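Local coordinates for protein 5-carboxymethyl-2-hydroxymuconate semialdehyde dehydrogenase (Thermus thermophilus, PDB 2D4E) that probably catalyses the NAD-dependent oxidation of 5-carboxymethyl-2-hydroxymuconate semialdehyde to the corresponding carboxylic acid, at residues Trp181-Ala186 / Val193-Ala198; Ile169-Trp172 / Met177-Thr180; Ala70-Glu75 / Val221-Gln226. All blocks are in the same frame, centred on the assembly; numbering follows the deposited sequence.

Contact 1. Residues Trp181-Ala186 / Val193-Ala198. With NAD (nicotinamide-adenine-dinucleotide), chain K.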
loop_
_atom_site.group_PDB
_atom_site.type_symbol
_atom_site.label_atom_id
_atom_site.label_comp_id
_atom_site.label_asym_id
_atom_site.label_seq_id
_atom_site.Cartn_x
_atom_site.Cartn_y
_atom_site.Cartn_z
ATOM N N TRP C 181 23.130 8.497 5.941
ATOM C CA TRP C 181 21.747 8.120 6.238
ATOM C C TRP C 181 20.781 9.068 5.507
ATOM O O TRP C 181 19.671 8.678 5.142
ATOM C CB TRP C 181 21.500 8.209 7.751
ATOM C CG TRP C 181 20.096 7.861 8.207
ATOM C CD1 TRP C 181 19.275 8.632 8.987
ATOM C CD2 TRP C 181 19.373 6.651 7.941
ATOM N NE1 TRP C 181 18.094 7.977 9.220
ATOM C CE2 TRP C 181 18.125 6.760 8.591
ATOM C CE3 TRP C 181 19.661 5.484 7.214
ATOM C CZ2 TRP C 181 17.159 5.746 8.539
ATOM C CZ3 TRP C 181 18.699 4.474 7.161
ATOM C CH2 TRP C 181 17.465 4.613 7.819
ATOM N N ARG C 182 21.212 10.308 5.292
ATOM C CA ARG C 182 20.379 11.308 4.621
ATOM C C ARG C 182 20.779 11.522 3.159
ATOM O O ARG C 182 19.928 11.741 2.286
ATOM C CB ARG C 182 20.480 12.641 5.359
ATOM C CG ARG C 182 20.286 12.537 6.867
ATOM C CD ARG C 182 18.851 12.200 7.251
ATOM N NE ARG C 182 18.572 12.704 8.596
ATOM C CZ ARG C 182 17.396 13.178 8.993
ATOM N NH1 ARG C 182 16.365 13.196 8.157
ATOM N NH2 ARG C 182 17.252 13.631 10.232
ATOM N N ILE C 183 22.083 11.466 2.904
ATOM C CA ILE C 183 22.613 11.653 1.565
ATOM C C ILE C 183 22.122 10.589 0.592
ATOM O O ILE C 183 21.712 10.897 -0.525
ATOM C CB ILE C 183 24.155 11.626 1.580
ATOM C CG1 ILE C 183 24.684 12.774 2.452
ATOM C CG2 ILE C 183 24.690 11.713 0.152
ATOM C CD1 ILE C 183 26.169 12.661 2.775
ATOM N N ALA C 184 22.166 9.334 1.020
ATOM C CA ALA C 184 21.742 8.226 0.177
ATOM C C ALA C 184 20.300 8.384 -0.321
ATOM O O ALA C 184 20.045 8.316 -1.521
ATOM C CB ALA C 184 21.915 6.905 0.931
ATOM N N PRO C 185 19.335 8.591 0.591
ATOM C CA PRO C 185 17.975 8.742 0.068
ATOM C C PRO C 185 17.812 10.005 -0.779
ATOM O O PRO C 185 17.145 9.985 -1.810
ATOM C CB PRO C 185 17.106 8.746 1.335
ATOM C CG PRO C 185 18.039 9.229 2.416
ATOM C CD PRO C 185 19.337 8.540 2.064
ATOM N N ALA C 186 18.433 11.100 -0.348
ATOM C CA ALA C 186 18.343 12.357 -1.085
ATOM C C ALA C 186 18.755 12.154 -2.537
ATOM O O ALA C 186 18.036 12.556 -3.455
ATOM C CB ALA C 186 19.226 13.415 -0.433
ATOM N N VAL C 193 22.591 17.757 -3.179
ATOM C CA VAL C 193 22.932 17.914 -1.773
ATOM C C VAL C 193 24.028 18.903 -1.375
ATOM O O VAL C 193 24.983 19.137 -2.114
ATOM C CB VAL C 193 23.335 16.527 -1.212
ATOM C CG1 VAL C 193 23.808 16.643 0.228
ATOM C CG2 VAL C 193 22.163 15.561 -1.347
ATOM N N VAL C 194 23.860 19.479 -0.189
ATOM C CA VAL C 194 24.846 20.367 0.403
ATOM C C VAL C 194 24.963 19.897 1.854
ATOM O O VAL C 194 24.056 20.111 2.661
ATOM C CB VAL C 194 24.424 21.853 0.402
ATOM C CG1 VAL C 194 25.469 22.668 1.156
ATOM C CG2 VAL C 194 24.292 22.377 -1.027
ATOM N N LEU C 195 26.073 19.244 2.174
ATOM C CA LEU C 195 26.311 18.733 3.520
ATOM C C LEU C 195 27.094 19.711 4.397
ATOM O O LEU C 195 28.078 20.305 3.951
ATOM C CB LEU C 195 27.069 17.404 3.435
ATOM C CG LEU C 195 27.595 16.777 4.727
ATOM C CD1 LEU C 195 26.430 16.307 5.587
ATOM C CD2 LEU C 195 28.508 15.608 4.392
ATOM N N LYS C 196 26.640 19.879 5.639
ATOM C CA LYS C 196 27.308 20.754 6.610
ATOM C C LYS C 196 27.477 19.889 7.860
ATOM O O LYS C 196 26.587 19.818 8.706
ATOM C CB LYS C 196 26.446 21.986 6.933
ATOM C CG LYS C 196 27.241 23.244 7.287
ATOM C CD LYS C 196 28.243 23.024 8.432
ATOM C CE LYS C 196 27.542 22.821 9.774
ATOM N NZ LYS C 196 28.484 22.461 10.879
ATOM N N PRO C 197 28.624 19.208 7.983
ATOM C CA PRO C 197 28.921 18.329 9.120
ATOM C C PRO C 197 29.353 19.016 10.410
ATOM O O PRO C 197 29.859 20.139 10.397
ATOM C CB PRO C 197 30.014 17.432 8.564
ATOM C CG PRO C 197 30.811 18.410 7.736
ATOM C CD PRO C 197 29.725 19.181 7.000
ATOM N N ALA C 198 29.157 18.316 11.526
ATOM C CA ALA C 198 29.533 18.829 12.843
ATOM C C ALA C 198 30.993 19.267 12.831
ATOM O O ALA C 198 31.852 18.566 12.295
ATOM C CB ALA C 198 29.323 17.756 13.897
HETATM P PA NAD K . 24.210 20.129 17.528
HETATM O O1A NAD K . 24.754 21.353 18.104
HETATM O O2A NAD K . 22.759 20.223 17.292
HETATM O O5B NAD K . 24.878 19.718 16.107
HETATM C C5B NAD K . 24.148 19.221 14.937
HETATM C C4B NAD K . 24.495 20.105 13.759
HETATM O O4B NAD K . 23.838 21.359 14.048
HETATM C C3B NAD K . 26.001 20.471 13.637
HETATM O O3B NAD K . 26.496 20.150 12.320
HETATM C C2B NAD K . 26.009 21.973 13.964
HETATM O O2B NAD K . 27.059 22.699 13.286
HETATM C C1B NAD K . 24.613 22.386 13.547
HETATM N N9A NAD K . 24.184 23.618 14.183
HETATM C C8A NAD K . 24.372 24.048 15.484
HETATM N N7A NAD K . 23.835 25.265 15.737
HETATM C C5A NAD K . 23.272 25.612 14.509
HETATM C C6A NAD K . 22.545 26.787 14.084
HETATM N N6A NAD K . 22.285 27.817 14.893
HETATM N N1A NAD K . 22.118 26.805 12.764
HETATM C C2A NAD K . 22.395 25.729 11.925
HETATM N N3A NAD K . 23.054 24.619 12.226
HETATM C C4A NAD K . 23.472 24.609 13.536
HETATM O O3 NAD K . 24.567 18.989 18.471
HETATM P PN NAD K . 25.418 17.651 18.471
HETATM O O1N NAD K . 26.325 17.759 19.632
HETATM O O2N NAD K . 26.058 17.484 17.155
HETATM O O5D NAD K . 24.190 16.773 18.814
HETATM C C5D NAD K . 24.175 15.505 19.425
HETATM C C4D NAD K . 22.684 15.382 19.469
HETATM O O4D NAD K . 22.149 14.804 18.258
HETATM C C3D NAD K . 22.090 14.656 20.668
HETATM O O3D NAD K . 21.038 15.404 21.309
HETATM C C2D NAD K . 21.630 13.351 20.022
HETATM O O2D NAD K . 20.562 12.752 20.785
HETATM C C1D NAD K . 21.237 13.819 18.639
HETATM N N1N NAD K . 21.199 12.735 17.643
HETATM C C2N NAD K . 19.908 12.371 17.294
HETATM C C3N NAD K . 19.789 11.343 16.370
HETATM C C7N NAD K . 18.430 10.832 15.918
HETATM O O7N NAD K . 18.393 9.930 15.100
HETATM N N7N NAD K . 17.304 11.366 16.424
HETATM C C4N NAD K . 20.972 10.681 15.801
HETATM C C5N NAD K . 22.232 11.165 16.255
HETATM C C6N NAD K . 22.425 12.172 17.161
#

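Contact 2. Residues Ile169-Trp172 / Met177-Thr180. With NAD (nicotinamide-adenine-dinucleotide), chain K.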
loop_
_atom_site.group_PDB
_atom_site.type_symbol
_atom_site.label_atom_id
_atom_site.label_comp_id
_atom_site.label_asym_id
_atom_site.label_seq_id
_atom_site.Cartn_x
_atom_site.Cartn_y
_atom_site.Cartn_z
ATOM N N ILE C 169 22.457 18.733 7.662
ATOM C CA ILE C 169 23.246 19.183 8.812
ATOM C C ILE C 169 23.325 18.050 9.848
ATOM O O ILE C 169 22.315 17.648 10.431
ATOM C CB ILE C 169 22.607 20.452 9.411
ATOM C CG1 ILE C 169 22.426 21.497 8.303
ATOM C CG2 ILE C 169 23.476 21.020 10.493
ATOM C CD1 ILE C 169 21.714 22.760 8.740
ATOM N N THR C 170 24.537 17.550 10.078
ATOM C CA THR C 170 24.757 16.409 10.966
ATOM C C THR C 170 25.560 16.631 12.249
ATOM O O THR C 170 26.285 17.613 12.376
ATOM C CB THR C 170 25.413 15.291 10.160
ATOM O OG1 THR C 170 26.536 15.827 9.447
ATOM C CG2 THR C 170 24.423 14.722 9.153
ATOM N N PRO C 171 25.444 15.696 13.215
ATOM C CA PRO C 171 26.128 15.737 14.514
ATOM C C PRO C 171 27.538 15.158 14.513
ATOM O O PRO C 171 27.944 14.480 13.569
ATOM C CB PRO C 171 25.180 14.958 15.413
ATOM C CG PRO C 171 24.715 13.874 14.497
ATOM C CD PRO C 171 24.456 14.598 13.185
ATOM N N TRP C 172 28.270 15.404 15.597
ATOM C CA TRP C 172 29.658 14.954 15.710
ATOM C C TRP C 172 29.943 13.521 16.146
ATOM O O TRP C 172 31.066 13.056 15.983
ATOM C CB TRP C 172 30.433 15.892 16.649
ATOM C CG TRP C 172 29.800 16.081 18.012
ATOM C CD1 TRP C 172 29.142 17.189 18.458
ATOM C CD2 TRP C 172 29.745 15.126 19.084
ATOM N NE1 TRP C 172 28.679 16.988 19.736
ATOM C CE2 TRP C 172 29.033 15.730 20.145
ATOM C CE3 TRP C 172 30.224 13.818 19.250
ATOM C CZ2 TRP C 172 28.787 15.073 21.360
ATOM C CZ3 TRP C 172 29.981 13.163 20.458
ATOM C CH2 TRP C 172 29.267 13.795 21.497
ATOM N N MET C 177 28.086 7.487 9.244
ATOM C CA MET C 177 26.788 6.815 9.309
ATOM C C MET C 177 25.595 7.763 9.271
ATOM O O MET C 177 24.644 7.545 8.525
ATOM C CB MET C 177 26.711 5.944 10.569
ATOM C CG MET C 177 25.351 5.324 10.852
ATOM S SD MET C 177 24.760 4.255 9.538
ATOM C CE MET C 177 23.057 4.810 9.402
ATOM N N LEU C 178 25.648 8.821 10.069
ATOM C CA LEU C 178 24.544 9.763 10.123
ATOM C C LEU C 178 24.409 10.691 8.918
ATOM O O LEU C 178 23.317 11.173 8.636
ATOM C CB LEU C 178 24.629 10.570 11.416
ATOM C CG LEU C 178 24.608 9.677 12.663
ATOM C CD1 LEU C 178 24.663 10.541 13.899
ATOM C CD2 LEU C 178 23.357 8.810 12.669
ATOM N N SER C 179 25.498 10.947 8.202
ATOM C CA SER C 179 25.402 11.819 7.037
ATOM C C SER C 179 24.927 11.009 5.835
ATOM O O SER C 179 24.070 11.464 5.083
ATOM C CB SER C 179 26.745 12.497 6.729
ATOM O OG SER C 179 27.727 11.560 6.314
ATOM N N THR C 180 25.468 9.805 5.668
ATOM C CA THR C 180 25.069 8.947 4.551
ATOM C C THR C 180 23.622 8.495 4.704
ATOM O O THR C 180 22.966 8.160 3.716
ATOM C CB THR C 180 25.975 7.698 4.420
ATOM O OG1 THR C 180 25.904 6.914 5.619
ATOM C CG2 THR C 180 27.417 8.120 4.163
HETATM P PA NAD K . 24.210 20.129 17.528
HETATM O O1A NAD K . 24.754 21.353 18.104
HETATM O O2A NAD K . 22.759 20.223 17.292
HETATM O O5B NAD K . 24.878 19.718 16.107
HETATM C C5B NAD K . 24.148 19.221 14.937
HETATM C C4B NAD K . 24.495 20.105 13.759
HETATM O O4B NAD K . 23.838 21.359 14.048
HETATM C C3B NAD K . 26.001 20.471 13.637
HETATM O O3B NAD K . 26.496 20.150 12.320
HETATM C C2B NAD K . 26.009 21.973 13.964
HETATM O O2B NAD K . 27.059 22.699 13.286
HETATM C C1B NAD K . 24.613 22.386 13.547
HETATM N N9A NAD K . 24.184 23.618 14.183
HETATM C C8A NAD K . 24.372 24.048 15.484
HETATM N N7A NAD K . 23.835 25.265 15.737
HETATM C C5A NAD K . 23.272 25.612 14.509
HETATM C C6A NAD K . 22.545 26.787 14.084
HETATM N N6A NAD K . 22.285 27.817 14.893
HETATM N N1A NAD K . 22.118 26.805 12.764
HETATM C C2A NAD K . 22.395 25.729 11.925
HETATM N N3A NAD K . 23.054 24.619 12.226
HETATM C C4A NAD K . 23.472 24.609 13.536
HETATM O O3 NAD K . 24.567 18.989 18.471
HETATM P PN NAD K . 25.418 17.651 18.471
HETATM O O1N NAD K . 26.325 17.759 19.632
HETATM O O2N NAD K . 26.058 17.484 17.155
HETATM O O5D NAD K . 24.190 16.773 18.814
HETATM C C5D NAD K . 24.175 15.505 19.425
HETATM C C4D NAD K . 22.684 15.382 19.469
HETATM O O4D NAD K . 22.149 14.804 18.258
HETATM C C3D NAD K . 22.090 14.656 20.668
HETATM O O3D NAD K . 21.038 15.404 21.309
HETATM C C2D NAD K . 21.630 13.351 20.022
HETATM O O2D NAD K . 20.562 12.752 20.785
HETATM C C1D NAD K . 21.237 13.819 18.639
HETATM N N1N NAD K . 21.199 12.735 17.643
HETATM C C2N NAD K . 19.908 12.371 17.294
HETATM C C3N NAD K . 19.789 11.343 16.370
HETATM C C7N NAD K . 18.430 10.832 15.918
HETATM O O7N NAD K . 18.393 9.930 15.100
HETATM N N7N NAD K . 17.304 11.366 16.424
HETATM C C4N NAD K . 20.972 10.681 15.801
HETATM C C5N NAD K . 22.232 11.165 16.255
HETATM C C6N NAD K . 22.425 12.172 17.161
#

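Contact 3. Residues Ala70-Glu75 / Val221-Gln226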
loop_
_atom_site.group_PDB
_atom_site.type_symbol
_atom_site.label_atom_id
_atom_site.label_comp_id
_atom_site.label_asym_id
_atom_site.label_seq_id
_atom_site.Cartn_x
_atom_site.Cartn_y
_atom_site.Cartn_z
ATOM N N ALA C 70 25.051 26.188 -2.525
ATOM C CA ALA C 70 23.617 26.165 -2.801
ATOM C C ALA C 70 23.346 26.413 -4.288
ATOM O O ALA C 70 22.511 25.746 -4.899
ATOM C CB ALA C 70 22.903 27.214 -1.944
ATOM N N LYS C 71 24.054 27.374 -4.870
ATOM C CA LYS C 71 23.891 27.676 -6.288
ATOM C C LYS C 71 24.270 26.457 -7.117
ATOM O O LYS C 71 23.627 26.151 -8.119
ATOM C CB LYS C 71 24.771 28.860 -6.695
ATOM C CG LYS C 71 24.188 30.218 -6.354
ATOM C CD LYS C 71 25.185 31.331 -6.642
ATOM C CE LYS C 71 24.493 32.679 -6.681
ATOM N NZ LYS C 71 23.555 32.839 -5.541
ATOM N N ALA C 72 25.314 25.756 -6.688
ATOM C CA ALA C 72 25.764 24.571 -7.405
ATOM C C ALA C 72 24.711 23.461 -7.334
ATOM O O ALA C 72 24.393 22.829 -8.344
ATOM C CB ALA C 72 27.100 24.080 -6.831
ATOM N N ALA C 73 24.168 23.230 -6.143
ATOM C CA ALA C 73 23.156 22.192 -5.966
ATOM C C ALA C 73 21.921 22.552 -6.781
ATOM O O ALA C 73 21.319 21.695 -7.428
ATOM C CB ALA C 73 22.786 22.059 -4.491
ATOM N N HIS C 74 21.550 23.826 -6.742
ATOM C CA HIS C 74 20.382 24.301 -7.472
ATOM C C HIS C 74 20.561 24.138 -8.977
ATOM O O HIS C 74 19.697 23.589 -9.659
ATOM C CB HIS C 74 20.116 25.775 -7.153
ATOM C CG HIS C 74 19.024 26.379 -7.978
ATOM N ND1 HIS C 74 17.688 26.124 -7.749
ATOM C CD2 HIS C 74 19.070 27.201 -9.054
ATOM C CE1 HIS C 74 16.959 26.763 -8.647
ATOM N NE2 HIS C 74 17.774 27.424 -9.451
ATOM N N GLU C 75 21.688 24.615 -9.490
ATOM C CA GLU C 75 21.962 24.532 -10.914
ATOM C C GLU C 75 21.975 23.095 -11.409
ATOM O O GLU C 75 21.480 22.812 -12.497
ATOM C CB GLU C 75 23.299 25.209 -11.241
ATOM C CG GLU C 75 23.549 25.419 -12.734
ATOM C CD GLU C 75 24.121 24.196 -13.439
ATOM O OE1 GLU C 75 24.169 24.204 -14.691
ATOM O OE2 GLU C 75 24.534 23.235 -12.752
ATOM N N VAL C 221 26.078 18.018 -7.896
ATOM C CA VAL C 221 25.122 17.105 -7.289
ATOM C C VAL C 221 25.367 16.974 -5.788
ATOM O O VAL C 221 24.423 16.981 -5.003
ATOM C CB VAL C 221 25.173 15.725 -7.967
ATOM C CG1 VAL C 221 24.284 14.734 -7.221
ATOM C CG2 VAL C 221 24.707 15.860 -9.417
ATOM N N PHE C 222 26.633 16.857 -5.393
ATOM C CA PHE C 222 26.974 16.770 -3.973
ATOM C C PHE C 222 28.000 17.836 -3.593
ATOM O O PHE C 222 29.084 17.913 -4.176
ATOM C CB PHE C 222 27.515 15.384 -3.612
ATOM C CG PHE C 222 27.992 15.281 -2.186
ATOM C CD1 PHE C 222 29.323 15.536 -1.862
ATOM C CD2 PHE C 222 27.098 14.975 -1.159
ATOM C CE1 PHE C 222 29.759 15.490 -0.536
ATOM C CE2 PHE C 222 27.523 14.928 0.171
ATOM C CZ PHE C 222 28.858 15.186 0.483
ATOM N N ASN C 223 27.650 18.655 -2.608
ATOM C CA ASN C 223 28.523 19.727 -2.145
ATOM C C ASN C 223 28.746 19.637 -0.650
ATOM O O ASN C 223 27.874 19.189 0.097
ATOM C CB ASN C 223 27.906 21.078 -2.474
ATOM C CG ASN C 223 27.557 21.200 -3.930
ATOM O OD1 ASN C 223 28.359 21.676 -4.736
ATOM N ND2 ASN C 223 26.363 20.743 -4.290
ATOM N N LEU C 224 29.917 20.089 -0.220
ATOM C CA LEU C 224 30.285 20.058 1.183
ATOM C C LEU C 224 30.840 21.391 1.651
ATOM O O LEU C 224 31.682 21.997 0.984
ATOM C CB LEU C 224 31.333 18.972 1.412
ATOM C CG LEU C 224 32.167 19.099 2.688
ATOM C CD1 LEU C 224 31.274 18.902 3.905
ATOM C CD2 LEU C 224 33.290 18.075 2.664
ATOM N N VAL C 225 30.355 21.851 2.798
ATOM C CA VAL C 225 30.837 23.096 3.379
ATOM C C VAL C 225 31.143 22.846 4.852
ATOM O O VAL C 225 30.244 22.553 5.638
ATOM C CB VAL C 225 29.796 24.232 3.270
ATOM C CG1 VAL C 225 30.372 25.508 3.862
ATOM C CG2 VAL C 225 29.414 24.463 1.814
ATOM N N GLN C 226 32.419 22.939 5.211
ATOM C CA GLN C 226 32.849 22.733 6.587
ATOM C C GLN C 226 32.657 24.039 7.343
ATOM O O GLN C 226 32.736 25.120 6.756
ATOM C CB GLN C 226 34.325 22.332 6.629
ATOM C CG GLN C 226 34.643 21.036 5.921
ATOM C CD GLN C 226 34.322 19.815 6.761
ATOM O OE1 GLN C 226 33.650 19.910 7.786
ATOM N NE2 GLN C 226 34.800 18.656 6.321
#

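Contact 1. Residues Trp181-Ala186 / Val193-Ala198
Lys196 NZ is gripped from several directions. It donates to NAD O2B at 2.8 Å and to Pro197 O at 2.7 Å, the latter approach lying 55° out of the carbonyl plane rather than on a lone pair. Gly227 O takes a further bond, and the link from Lys196 NZ to NAD O3B, at 3.4 Å, is weak. Bends at chi2 (-54°) and chi3 (-70°) curl the lysine chain back toward the residue that follows it, which is how the ammonium reaches both Pro197 and the ribose.

The other face of strand 193-196 carries the packing against helix 175-188, within the beta-alpha-beta unit of the NAD-binding Rossmann-type fold. Val193 and Leu195 both point at the helix. Ala186 CB meets Val193 CG2 at 3.8 Å, a methyl-to-methyl touch. Ile183 starts out alongside the strand, but its extended outer torsion carries CD1 forward to Leu195 CD2 at 4.1 Å, the two side chains lying roughly perpendicular. Ile168 and Phe222 of the neighbouring strands complete this apolar layer.

The strand thus divides its chemistry by side: Val193 and Leu195 pack on Ile183 and Ala186, while an ammonium ringed by oxygens, with Glu199 in a long, weak ion pair, is likely to stay protonated and holds the adenosine ribose chiefly through O2B, with O3B only weakly engaged.

Contact 2. Residues Ile169-Trp172 / Met177-Thr180
The turn from strand 166-169 into helix 175-188 forms part of the NAD pocket, and here its residues Thr170 and Pro171 lean on Leu178 and Ser179 near the start of that helix. The CG methylene of the Pro171 ring presses on Leu178 CD1 at 3.4 Å, tighter than ordinary van der Waals contact, with the two side chains crossing at about a right angle. The same leucine methyl lies 3.4 Å from NAD C5N, so one methyl touches both the proline ring and the nicotinamide.

Thr170 uses its methyl. With chi1 at 50°, OG1 sits between the backbone N and carbonyl carbon, and CG2 is left to reach the helix, 3.7 Å from Ser179 CA and close to Leu178 O. Ser179 OG itself turns back to Pro175 O within the helix.

In a Rossmann-type fold the first strand-to-helix turn commonly meets the dinucleotide, and this one does so through both backbone and side chains. NAD O3B donates to Thr170 O, although the 2.5 Å separation is so short that its exact length is doubtful. Trp172 N makes a weak bond to NAD O2N at 3.4 Å, with an angle of 148° at the hydrogen. Ile169 CG2 packs against the adenosine ribose, 3.5 Å from NAD C1B. Around the Trp172 indole gather the rings of Trp200, His352 and Phe411.

Contact 3. Residues Ala70-Glu75 / Val221-Gln226
This is a helix-on-strand packing contact against the parallel sheet, where alanines of helix 63-80 close on Asn223 of strand 222-224. The two backbones come near, Ala73 CA lying 5.6 Å from Val221 CA, which is consistent with the small side chains on the helix.

The carboxamide of Asn223 does the touching, and it straddles two successive residues of the helix. Its OD1 sits 3.4 Å from Ala72 CB, while ND2 comes to 3.8 Å from Ala73 CB and is equally distant from Ala73 N. These are van der Waals contacts; the polar ends find their partners elsewhere. With CG anti to the carbonyl carbon (chi1 -54°), the amide leaves the strand on the side facing the helix. There ND2 donates to Gly220 O and Val193 O, and OD1 accepts from Ala32 N. Bonds at both ends of the group settle which end is oxygen and hold its plane against rotation, so a buried polar group can lie against methyls.

Within the Rossmann-type domain, strand 222-224 pairs in parallel with strand 193-196, and Phe222 turns to the other face, onto helix 203-214. Helix 63-80 thus backs the opposite side of the sheet, where Ala73 also touches Val194 and Ala73 O accepts from Thr192 OG1. With an alanine in place of Asn223 the carboxamide would be gone, which would probably cost the carbonyls of Gly220 and Val193 a donor each, though Val193 O would keep its backbone bond, leave the amide of Ala32 short of a mate and open a gap beside Ala72 and Ala73. On the outer side of the helix, Lys71 pairs with Asp67 and Glu75 with Arg79.

How the contacts relate
All three contacts belong to one Rossmann-type domain. Contacts 1 and 2 share helix 175-188 and follow one another along the chain, contact 2 closing before contact 1 opens; their centres are 7 Å apart and both touch NAD. Contact 3 joins residues far apart in sequence and encloses the other two within its loop. It adjoins contact 1 through the paired strands 193-196 and 222-224, with centres 11 Å apart, but lies about 17 Å, centre to centre, from contact 2. The series therefore runs from the cofactor turn, through the sheet, to helix 63-80 on its other face, with contacts 1 and 2 at the cofactor and contact 3 away from it.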